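Local coordinates for protein alpha-rhamnosidase (Dictyoglomus thermophilum, PDB 6I60) that probably hydrolyses terminal non-reducing alpha-L-rhamnose residues in alpha-L-rhamnosides, at residues I150-Y160 against Y171-F179; E388-L396 against Y405-V416. One frame throughout, in Å; residues are numbered along the deposited sequence.

Contact 1: I150-Y160 against Y171-F179; sequences ITKKEHKYEVY and YTIAYAPMF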
loop_
_atom_site.group_PDB
_atom_site.type_symbol
_atom_site.label_atom_id
_atom_site.label_comp_id
_atom_site.label_asym_id
_atom_site.label_seq_id
_atom_site.Cartn_x
_atom_site.Cartn_y
_atom_site.Cartn_z
ATOM N N ILE A 150 1.011 -11.266 29.201
ATOM C CA ILE A 150 0.860 -10.633 30.503
ATOM C C ILE A 150 -0.093 -9.451 30.377
ATOM O O ILE A 150 -0.269 -8.872 29.302
ATOM C CB ILE A 150 2.214 -10.180 31.085
ATOM C CG1 ILE A 150 2.978 -9.351 30.056
ATOM C CG2 ILE A 150 3.037 -11.382 31.507
ATOM C CD1 ILE A 150 4.118 -8.564 30.641
ATOM N N THR A 151 -0.722 -9.099 31.500
ATOM C CA THR A 151 -1.708 -8.025 31.530
ATOM C C THR A 151 -1.866 -7.513 32.952
ATOM O O THR A 151 -1.489 -8.177 33.920
ATOM C CB THR A 151 -3.075 -8.489 31.011
ATOM O OG1 THR A 151 -2.898 -9.429 29.951
ATOM C CG2 THR A 151 -3.877 -7.322 30.489
ATOM N N LYS A 152 -2.434 -6.314 33.059
ATOM C CA LYS A 152 -2.984 -5.858 34.322
ATOM C C LYS A 152 -4.272 -6.617 34.631
ATOM O O LYS A 152 -4.885 -7.239 33.760
ATOM C CB LYS A 152 -3.263 -4.357 34.282
ATOM C CG LYS A 152 -2.036 -3.495 34.478
ATOM C CD LYS A 152 -2.370 -2.015 34.412
ATOM C CE LYS A 152 -3.437 -1.640 35.424
ATOM N NZ LYS A 152 -2.838 -1.183 36.707
ATOM N N LYS A 153 -4.681 -6.556 35.895
ATOM C CA LYS A 153 -5.907 -7.208 36.335
ATOM C C LYS A 153 -7.078 -6.244 36.475
ATOM O O LYS A 153 -8.218 -6.624 36.187
ATOM C CB LYS A 153 -5.663 -7.929 37.668
ATOM C CG LYS A 153 -6.916 -8.338 38.429
ATOM C CD LYS A 153 -6.570 -8.977 39.771
ATOM C CE LYS A 153 -5.295 -8.390 40.364
ATOM N NZ LYS A 153 -4.872 -9.098 41.604
ATOM N N GLU A 154 -6.821 -4.997 36.884
ATOM C CA GLU A 154 -7.901 -4.030 37.064
ATOM C C GLU A 154 -8.466 -3.578 35.722
ATOM O O GLU A 154 -9.652 -3.776 35.437
ATOM C CB GLU A 154 -7.398 -2.835 37.883
ATOM C CG GLU A 154 -8.107 -1.509 37.604
ATOM C CD GLU A 154 -9.424 -1.371 38.347
ATOM O OE1 GLU A 154 -10.349 -0.726 37.808
ATOM O OE2 GLU A 154 -9.532 -1.904 39.471
ATOM N N HIS A 155 -7.622 -2.972 34.882
ATOM C CA HIS A 155 -8.015 -2.469 33.567
ATOM C C HIS A 155 -9.160 -1.464 33.640
ATOM O O HIS A 155 -10.331 -1.842 33.531
ATOM C CB HIS A 155 -8.398 -3.624 32.639
ATOM C CG HIS A 155 -7.349 -3.952 31.624
ATOM N ND1 HIS A 155 -6.785 -2.998 30.805
ATOM C CD2 HIS A 155 -6.753 -5.125 31.303
ATOM C CE1 HIS A 155 -5.890 -3.569 30.020
ATOM N NE2 HIS A 155 -5.852 -4.859 30.301
ATOM N N LYS A 156 -8.836 -0.185 33.815
ATOM C CA LYS A 156 -9.841 0.865 33.740
ATOM C C LYS A 156 -10.081 1.245 32.282
ATOM O O LYS A 156 -9.139 1.377 31.495
ATOM C CB LYS A 156 -9.406 2.091 34.551
ATOM C CG LYS A 156 -10.450 3.226 34.682
ATOM C CD LYS A 156 -11.907 2.755 34.563
ATOM C CE LYS A 156 -12.854 3.549 35.444
ATOM N NZ LYS A 156 -13.086 4.928 34.911
ATOM N N TYR A 157 -11.355 1.404 31.929
ATOM C CA TYR A 157 -11.778 1.749 30.583
ATOM C C TYR A 157 -12.918 2.754 30.663
ATOM O O TYR A 157 -13.494 2.993 31.729
ATOM C CB TYR A 157 -12.222 0.507 29.804
ATOM C CG TYR A 157 -13.334 -0.251 30.493
ATOM C CD1 TYR A 157 -13.058 -1.139 31.526
ATOM C CD2 TYR A 157 -14.659 -0.072 30.118
ATOM C CE1 TYR A 157 -14.068 -1.830 32.162
ATOM C CE2 TYR A 157 -15.676 -0.760 30.749
ATOM C CZ TYR A 157 -15.375 -1.637 31.771
ATOM O OH TYR A 157 -16.384 -2.325 32.403
ATOM N N GLU A 158 -13.243 3.345 29.515
ATOM C CA GLU A 158 -14.417 4.193 29.359
ATOM C C GLU A 158 -15.207 3.708 28.154
ATOM O O GLU A 158 -14.625 3.282 27.152
ATOM C CB GLU A 158 -14.035 5.670 29.181
ATOM C CG GLU A 158 -14.375 6.553 30.376
ATOM C CD GLU A 158 -14.186 8.032 30.084
ATOM O OE1 GLU A 158 -13.635 8.745 30.950
ATOM O OE2 GLU A 158 -14.590 8.480 28.990
ATOM N N VAL A 159 -16.529 3.770 28.252
ATOM C CA VAL A 159 -17.417 3.297 27.197
ATOM C C VAL A 159 -18.049 4.524 26.553
ATOM O O VAL A 159 -18.989 5.114 27.098
ATOM C CB VAL A 159 -18.477 2.329 27.732
ATOM C CG1 VAL A 159 -19.052 1.495 26.596
ATOM C CG2 VAL A 159 -17.878 1.434 28.802
ATOM N N TYR A 160 -17.537 4.912 25.387
ATOM C CA TYR A 160 -18.072 6.042 24.637
ATOM C C TYR A 160 -19.079 5.533 23.613
ATOM O O TYR A 160 -18.747 4.687 22.775
ATOM C CB TYR A 160 -16.947 6.815 23.949
ATOM C CG TYR A 160 -17.405 8.070 23.237
ATOM C CD1 TYR A 160 -18.465 8.824 23.726
ATOM C CD2 TYR A 160 -16.773 8.504 22.077
ATOM C CE1 TYR A 160 -18.885 9.973 23.078
ATOM C CE2 TYR A 160 -17.187 9.651 21.424
ATOM C CZ TYR A 160 -18.242 10.381 21.929
ATOM O OH TYR A 160 -18.655 11.523 21.281
ATOM N N TYR A 171 -17.824 2.384 21.601
ATOM C CA TYR A 171 -16.368 2.440 21.688
ATOM C C TYR A 171 -15.952 2.240 23.139
ATOM O O TYR A 171 -16.196 3.106 23.984
ATOM C CB TYR A 171 -15.835 3.767 21.142
ATOM C CG TYR A 171 -16.346 4.103 19.757
ATOM C CD1 TYR A 171 -15.648 3.711 18.622
ATOM C CD2 TYR A 171 -17.529 4.808 19.586
ATOM C CE1 TYR A 171 -16.113 4.014 17.354
ATOM C CE2 TYR A 171 -18.003 5.115 18.323
ATOM C CZ TYR A 171 -17.292 4.717 17.212
ATOM O OH TYR A 171 -17.762 5.023 15.955
ATOM N N THR A 172 -15.330 1.098 23.424
ATOM C CA THR A 172 -14.785 0.799 24.744
ATOM C C THR A 172 -13.297 1.130 24.719
ATOM O O THR A 172 -12.500 0.396 24.126
ATOM C CB THR A 172 -15.016 -0.664 25.118
ATOM O OG1 THR A 172 -16.271 -1.107 24.584
ATOM C CG2 THR A 172 -15.030 -0.830 26.626
ATOM N N ILE A 173 -12.926 2.235 25.357
ATOM C CA ILE A 173 -11.557 2.739 25.341
ATOM C C ILE A 173 -10.931 2.439 26.695
ATOM O O ILE A 173 -11.320 3.025 27.713
ATOM C CB ILE A 173 -11.505 4.240 25.027
ATOM C CG1 ILE A 173 -12.006 4.509 23.606
ATOM C CG2 ILE A 173 -10.090 4.771 25.207
ATOM C CD1 ILE A 173 -13.057 5.596 23.524
ATOM N N ALA A 174 -9.959 1.530 26.711
ATOM C CA ALA A 174 -9.200 1.233 27.914
ATOM C C ALA A 174 -8.083 2.259 28.097
ATOM O O ALA A 174 -7.864 3.139 27.260
ATOM C CB ALA A 174 -8.637 -0.185 27.852
ATOM N N TYR A 175 -7.365 2.146 29.207
ATOM C CA TYR A 175 -6.269 3.052 29.505
ATOM C C TYR A 175 -4.990 2.538 28.844
ATOM O O TYR A 175 -5.015 1.628 28.012
ATOM C CB TYR A 175 -6.104 3.207 31.015
ATOM C CG TYR A 175 -6.980 4.273 31.632
ATOM C CD1 TYR A 175 -8.308 4.419 31.251
ATOM C CD2 TYR A 175 -6.479 5.130 32.604
ATOM C CE1 TYR A 175 -9.110 5.390 31.818
ATOM C CE2 TYR A 175 -7.273 6.102 33.176
ATOM C CZ TYR A 175 -8.587 6.228 32.781
ATOM O OH TYR A 175 -9.379 7.197 33.351
ATOM N N ALA A 176 -3.851 3.121 29.213
ATOM C CA ALA A 176 -2.562 2.733 28.650
ATOM C C ALA A 176 -1.689 2.121 29.735
ATOM O O ALA A 176 -1.033 2.855 30.489
ATOM C CB ALA A 176 -1.864 3.939 28.014
ATOM N N PRO A 177 -1.644 0.798 29.861
ATOM C CA PRO A 177 -0.805 0.184 30.892
ATOM C C PRO A 177 0.658 0.147 30.488
ATOM O O PRO A 177 1.007 0.006 29.313
ATOM C CB PRO A 177 -1.377 -1.233 31.010
ATOM C CG PRO A 177 -1.923 -1.522 29.657
ATOM C CD PRO A 177 -2.399 -0.205 29.087
ATOM N N MET A 178 1.519 0.282 31.491
ATOM C CA MET A 178 2.960 0.172 31.319
ATOM C C MET A 178 3.456 -1.081 32.027
ATOM O O MET A 178 2.942 -1.449 33.086
ATOM C CB MET A 178 3.679 1.407 31.870
ATOM C CG MET A 178 3.071 2.727 31.428
ATOM S SD MET A 178 3.633 4.121 32.425
ATOM C CE MET A 178 4.333 5.184 31.166
ATOM N N PHE A 179 4.453 -1.734 31.437
ATOM C CA PHE A 179 5.001 -2.973 31.974
ATOM C C PHE A 179 6.509 -2.843 32.097
ATOM O O PHE A 179 7.173 -2.371 31.168
ATOM C CB PHE A 179 4.636 -4.168 31.089
ATOM C CG PHE A 179 3.166 -4.473 31.066
ATOM C CD1 PHE A 179 2.336 -3.870 30.137
ATOM C CD2 PHE A 179 2.614 -5.356 31.978
ATOM C CE1 PHE A 179 0.982 -4.146 30.115
ATOM C CE2 PHE A 179 1.261 -5.634 31.961
ATOM C CZ PHE A 179 0.444 -5.029 31.028
#
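E158 and I173 face each other as a hydrogen-bonded pair in an antiparallel beta hairpin, where strand 157-160 turns back through a ten-residue connection to the start of strand 171-184. The hairpin illustrates how backbone polarity is paid for pair by pair. E158 N gives its hydrogen to I173 O at 2.7 Å in a nearly straight bond of 164°, and I173 N returns one to E158 O. Two residues further on, Y160 and Y171 exchange N-H and carbonyl in the same reciprocal way, with Y160 N 2.7 Å from Y171 O. The pairs alternating with these, Y157 with A174 and V159 with T172, turn their backbone N-H and C=O groups outward; T172 N is taken up by the carboxylate of E257, and A174 O receives N251 ND2. Regular pairing ends at K156, whose carbonyl O accepts a weak, bent bond from Y175 N (129°), while its own N is bonded to the hydroxyl of Y291. The aliphatic part of K156 lies over the same residue, CG on one face of the Y175 ring, 4.2 Å from its centroid, in a CH-pi contact. CG of K156 stands opposite the backbone N (chi1 -174°), which brings the two side chains alongside each other, pointing the same way.

Beyond the hairpin proper, segment 150-160 peels off into a loop and contact becomes apolar. K152 sets CD 3.6 Å from P177 CB, then bends its chain so that NZ reaches E325 in a salt bridge. T151 C and K152 N lie at the edge of the F179 ring, near its plane. I150, sliding past F179 in the opposite direction, touches the same ring with CD1, 3.8 Å from F179 CD2.

Contact 2: E388-L396 against Y405-V416; sequences EIRIRHAEL and YSTNRTALATDV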
loop_
_atom_site.group_PDB
_atom_site.type_symbol
_atom_site.label_atom_id
_atom_site.label_comp_id
_atom_site.label_asym_id
_atom_site.label_seq_id
_atom_site.Cartn_x
_atom_site.Cartn_y
_atom_site.Cartn_z
ATOM N N GLU A 388 -4.809 22.626 30.756
ATOM C CA GLU A 388 -5.244 21.720 29.703
ATOM C C GLU A 388 -5.094 22.372 28.335
ATOM O O GLU A 388 -5.456 23.537 28.144
ATOM C CB GLU A 388 -6.698 21.298 29.924
ATOM C CG GLU A 388 -7.331 20.602 28.727
ATOM C CD GLU A 388 -8.506 19.723 29.114
ATOM O OE1 GLU A 388 -8.487 19.157 30.228
ATOM O OE2 GLU A 388 -9.446 19.596 28.300
ATOM N N ILE A 389 -4.553 21.612 27.385
ATOM C CA ILE A 389 -4.400 22.047 26.001
ATOM C C ILE A 389 -5.123 21.040 25.121
ATOM O O ILE A 389 -4.812 19.842 25.153
ATOM C CB ILE A 389 -2.922 22.176 25.600
ATOM C CG1 ILE A 389 -2.357 23.508 26.095
ATOM C CG2 ILE A 389 -2.757 22.056 24.091
ATOM C CD1 ILE A 389 -0.854 23.556 26.126
ATOM N N ARG A 390 -6.090 21.520 24.345
ATOM C CA ARG A 390 -6.922 20.679 23.496
ATOM C C ARG A 390 -6.567 20.923 22.037
ATOM O O ARG A 390 -6.566 22.071 21.578
ATOM C CB ARG A 390 -8.405 20.961 23.741
ATOM C CG ARG A 390 -9.349 19.979 23.077
ATOM C CD ARG A 390 -10.799 20.377 23.303
ATOM N NE ARG A 390 -11.226 21.442 22.399
ATOM C CZ ARG A 390 -12.295 22.206 22.593
ATOM N NH1 ARG A 390 -13.055 22.026 23.666
ATOM N NH2 ARG A 390 -12.608 23.151 21.716
ATOM N N ILE A 391 -6.270 19.848 21.312
ATOM C CA ILE A 391 -5.852 19.918 19.915
ATOM C C ILE A 391 -6.902 19.203 19.075
ATOM O O ILE A 391 -7.065 17.982 19.186
ATOM C CB ILE A 391 -4.466 19.298 19.698
ATOM C CG1 ILE A 391 -3.466 19.849 20.714
ATOM C CG2 ILE A 391 -3.991 19.546 18.277
ATOM C CD1 ILE A 391 -2.210 19.017 20.840
ATOM N N ARG A 392 -7.600 19.953 18.228
ATOM C CA ARG A 392 -8.594 19.402 17.320
ATOM C C ARG A 392 -8.069 19.421 15.889
ATOM O O ARG A 392 -7.257 20.273 15.517
ATOM C CB ARG A 392 -9.907 20.183 17.400
ATOM C CG ARG A 392 -10.485 20.280 18.802
ATOM C CD ARG A 392 -11.863 20.923 18.784
ATOM N NE ARG A 392 -12.907 19.958 18.455
ATOM C CZ ARG A 392 -14.189 20.271 18.293
ATOM N NH1 ARG A 392 -14.589 21.529 18.427
ATOM N NH2 ARG A 392 -15.070 19.323 17.994
ATOM N N HIS A 393 -8.544 18.471 15.086
ATOM C CA HIS A 393 -8.106 18.315 13.705
ATOM C C HIS A 393 -9.319 18.233 12.790
ATOM O O HIS A 393 -10.350 17.662 13.160
ATOM C CB HIS A 393 -7.237 17.060 13.533
ATOM C CG HIS A 393 -6.220 16.871 14.615
ATOM N ND1 HIS A 393 -6.558 16.528 15.907
ATOM C CD2 HIS A 393 -4.869 16.968 14.594
ATOM C CE1 HIS A 393 -5.462 16.428 16.636
ATOM N NE2 HIS A 393 -4.423 16.688 15.863
ATOM N N ALA A 394 -9.192 18.798 11.592
ATOM C CA ALA A 394 -10.295 18.799 10.643
ATOM C C ALA A 394 -9.756 18.880 9.223
ATOM O O ALA A 394 -8.618 19.295 8.986
ATOM C CB ALA A 394 -11.267 19.954 10.911
ATOM N N GLU A 395 -10.603 18.475 8.275
ATOM C CA GLU A 395 -10.275 18.490 6.856
ATOM C C GLU A 395 -10.653 19.805 6.182
ATOM O O GLU A 395 -9.942 20.264 5.281
ATOM C CB GLU A 395 -10.982 17.334 6.140
ATOM C CG GLU A 395 -10.254 16.004 6.209
ATOM C CD GLU A 395 -10.823 14.982 5.237
ATOM O OE1 GLU A 395 -12.054 14.980 5.028
ATOM O OE2 GLU A 395 -10.039 14.184 4.677
ATOM N N LEU A 396 -11.756 20.419 6.597
ATOM C CA LEU A 396 -12.308 21.597 5.942
ATOM C C LEU A 396 -12.445 22.745 6.938
ATOM O O LEU A 396 -12.195 22.599 8.136
ATOM C CB LEU A 396 -13.658 21.269 5.299
ATOM C CG LEU A 396 -13.648 20.023 4.416
ATOM C CD1 LEU A 396 -15.058 19.625 4.010
ATOM C CD2 LEU A 396 -12.769 20.251 3.192
ATOM N N TYR A 405 -15.585 20.050 11.332
ATOM C CA TYR A 405 -15.315 18.671 11.712
ATOM C C TYR A 405 -16.340 17.694 11.147
ATOM O O TYR A 405 -16.433 16.561 11.634
ATOM C CB TYR A 405 -15.260 18.549 13.236
ATOM C CG TYR A 405 -14.350 19.555 13.904
ATOM C CD1 TYR A 405 -12.976 19.351 13.953
ATOM C CD2 TYR A 405 -14.864 20.703 14.490
ATOM C CE1 TYR A 405 -12.139 20.265 14.565
ATOM C CE2 TYR A 405 -14.034 21.625 15.105
ATOM C CZ TYR A 405 -12.674 21.399 15.140
ATOM O OH TYR A 405 -11.844 22.312 15.748
ATOM N N SER A 406 -17.104 18.105 10.132
ATOM C CA SER A 406 -18.186 17.262 9.630
ATOM C C SER A 406 -17.652 15.989 8.985
ATOM O O SER A 406 -18.204 14.902 9.198
ATOM C CB SER A 406 -19.044 18.045 8.636
ATOM O OG SER A 406 -19.533 19.245 9.209
ATOM N N THR A 407 -16.582 16.097 8.195
ATOM C CA THR A 407 -16.028 14.917 7.540
ATOM C C THR A 407 -15.482 13.905 8.540
ATOM O O THR A 407 -15.378 12.719 8.206
ATOM C CB THR A 407 -14.928 15.321 6.554
ATOM O OG1 THR A 407 -13.960 16.144 7.218
ATOM C CG2 THR A 407 -15.520 16.092 5.384
ATOM N N ASN A 408 -15.135 14.342 9.755
ATOM C CA ASN A 408 -14.690 13.411 10.787
ATOM C C ASN A 408 -15.847 12.623 11.385
ATOM O O ASN A 408 -15.619 11.550 11.955
ATOM C CB ASN A 408 -13.945 14.157 11.897
ATOM C CG ASN A 408 -12.669 14.823 11.406
ATOM O OD1 ASN A 408 -12.361 14.805 10.214
ATOM N ND2 ASN A 408 -11.920 15.413 12.329
ATOM N N ARG A 409 -17.071 13.136 11.272
ATOM C CA ARG A 409 -18.298 12.458 11.715
ATOM C C ARG A 409 -18.179 12.204 13.218
ATOM O O ARG A 409 -17.816 13.132 13.961
ATOM C CB ARG A 409 -18.529 11.226 10.849
ATOM C CG ARG A 409 -18.883 11.551 9.403
ATOM C CD ARG A 409 -19.574 10.384 8.719
ATOM N NE ARG A 409 -18.946 9.111 9.057
ATOM C CZ ARG A 409 -19.051 8.007 8.323
ATOM N NH1 ARG A 409 -18.445 6.892 8.710
ATOM N NH2 ARG A 409 -19.762 8.017 7.202
ATOM N N THR A 410 -18.464 10.996 13.707
ATOM C CA THR A 410 -18.437 10.719 15.138
ATOM C C THR A 410 -17.029 10.567 15.696
ATOM O O THR A 410 -16.871 10.515 16.921
ATOM C CB THR A 410 -19.238 9.451 15.443
ATOM O OG1 THR A 410 -18.396 8.303 15.281
ATOM C CG2 THR A 410 -20.430 9.338 14.508
ATOM N N ALA A 411 -16.012 10.483 14.843
ATOM C CA ALA A 411 -14.637 10.426 15.318
ATOM C C ALA A 411 -14.272 11.755 15.967
ATOM O O ALA A 411 -14.269 12.796 15.302
ATOM C CB ALA A 411 -13.687 10.107 14.166
ATOM N N LEU A 412 -13.979 11.720 17.268
ATOM C CA LEU A 412 -13.647 12.947 17.986
ATOM C C LEU A 412 -12.397 13.599 17.407
ATOM O O LEU A 412 -12.398 14.792 17.082
ATOM C CB LEU A 412 -13.463 12.648 19.472
ATOM C CG LEU A 412 -14.691 12.848 20.358
ATOM C CD1 LEU A 412 -14.274 12.936 21.816
ATOM C CD2 LEU A 412 -15.461 14.090 19.935
ATOM N N ALA A 413 -11.318 12.824 17.273
ATOM C CA ALA A 413 -10.071 13.290 16.663
ATOM C C ALA A 413 -9.508 14.509 17.390
ATOM O O ALA A 413 -9.017 15.454 16.769
ATOM C CB ALA A 413 -10.258 13.584 15.172
ATOM N N THR A 414 -9.579 14.492 18.719
ATOM C CA THR A 414 -8.993 15.536 19.549
ATOM C C THR A 414 -7.997 14.919 20.523
ATOM O O THR A 414 -8.254 13.857 21.101
ATOM C CB THR A 414 -10.064 16.321 20.323
ATOM O OG1 THR A 414 -10.456 15.585 21.487
ATOM C CG2 THR A 414 -11.284 16.565 19.455
ATOM N N ASP A 415 -6.858 15.587 20.691
ATOM C CA ASP A 415 -5.833 15.187 21.645
ATOM C C ASP A 415 -5.735 16.232 22.748
ATOM O O ASP A 415 -5.834 17.435 22.487
ATOM C CB ASP A 415 -4.475 15.012 20.960
ATOM C CG ASP A 415 -4.506 13.960 19.867
ATOM O OD1 ASP A 415 -5.089 12.882 20.103
ATOM O OD2 ASP A 415 -3.955 14.208 18.774
ATOM N N VAL A 416 -5.545 15.766 23.980
ATOM C CA VAL A 416 -5.512 16.626 25.156
ATOM C C VAL A 416 -4.205 16.385 25.895
ATOM O O VAL A 416 -3.846 15.235 26.171
ATOM C CB VAL A 416 -6.717 16.368 26.082
ATOM C CG1 VAL A 416 -6.473 16.963 27.461
ATOM C CG2 VAL A 416 -7.984 16.933 25.465
#
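A cation-pi stack of R392 on Y405 closes one end of an antiparallel strand pairing, 388-394 with 414-416, in the concanavalin-like domain. The guanidinium lies flat over one ring face, R392 CZ 3.8 Å from the Y405 centroid with the planes 20° apart. Its chain, bent at chi3 (83°), crosses the tyrosine at about a right angle, and A394 CB packs 3.5 Å from Y405 CD1. With an alanine in place of Y405, the guanidinium of R392 would probably lose the ring it stacks on and be set free to turn, leaving a gap beside A394.

The pairing itself rests on I391 and D415, which exchange two backbone bonds, I391 N reaching D415 O at 2.7 Å. Ahead of this strand, residues 405-413 form a loop with a type II' turn from N408 to A411, and side chains take over. H393 ND1 donates to A413 O at 2.8 Å, the acceptor lying in the ring plane, while H434 stacks on the imidazole and also bonds D415 OD2. At the far end T407 OG1 gives a hydrogen to E395 OE1, 3.1 Å away on its anti side; H818 N shares that oxygen, and N371 holds OE2.

In the fold
Contacts 1 and 2 follow one another along the chain, their centres about 23 Å apart, and they meet where the hairpin end that leads into the 161-170 connection packs on the loop of 405-413. Y171 OH lies 3.4 Å from T410 OG1, and Y160 CE2 is 4.2 Å from L412 CG. H301 joins the two sides: its ring meets Y160 and Y171 edge-to-face, and its ND1 takes the backbone N-H of L412. From contact 2, E395 and R409 reach H818 and D501 of the six-hairpin glycosidase domain. The 2-(2-ethoxyethoxy)ethanol pocket at Y656, E659 and L660 involves neither contact, but triethylene glycol, probably from the crystallisation liquor, lies about 3 Å from the side chains of V159 (contact 1) and T414 (contact 2).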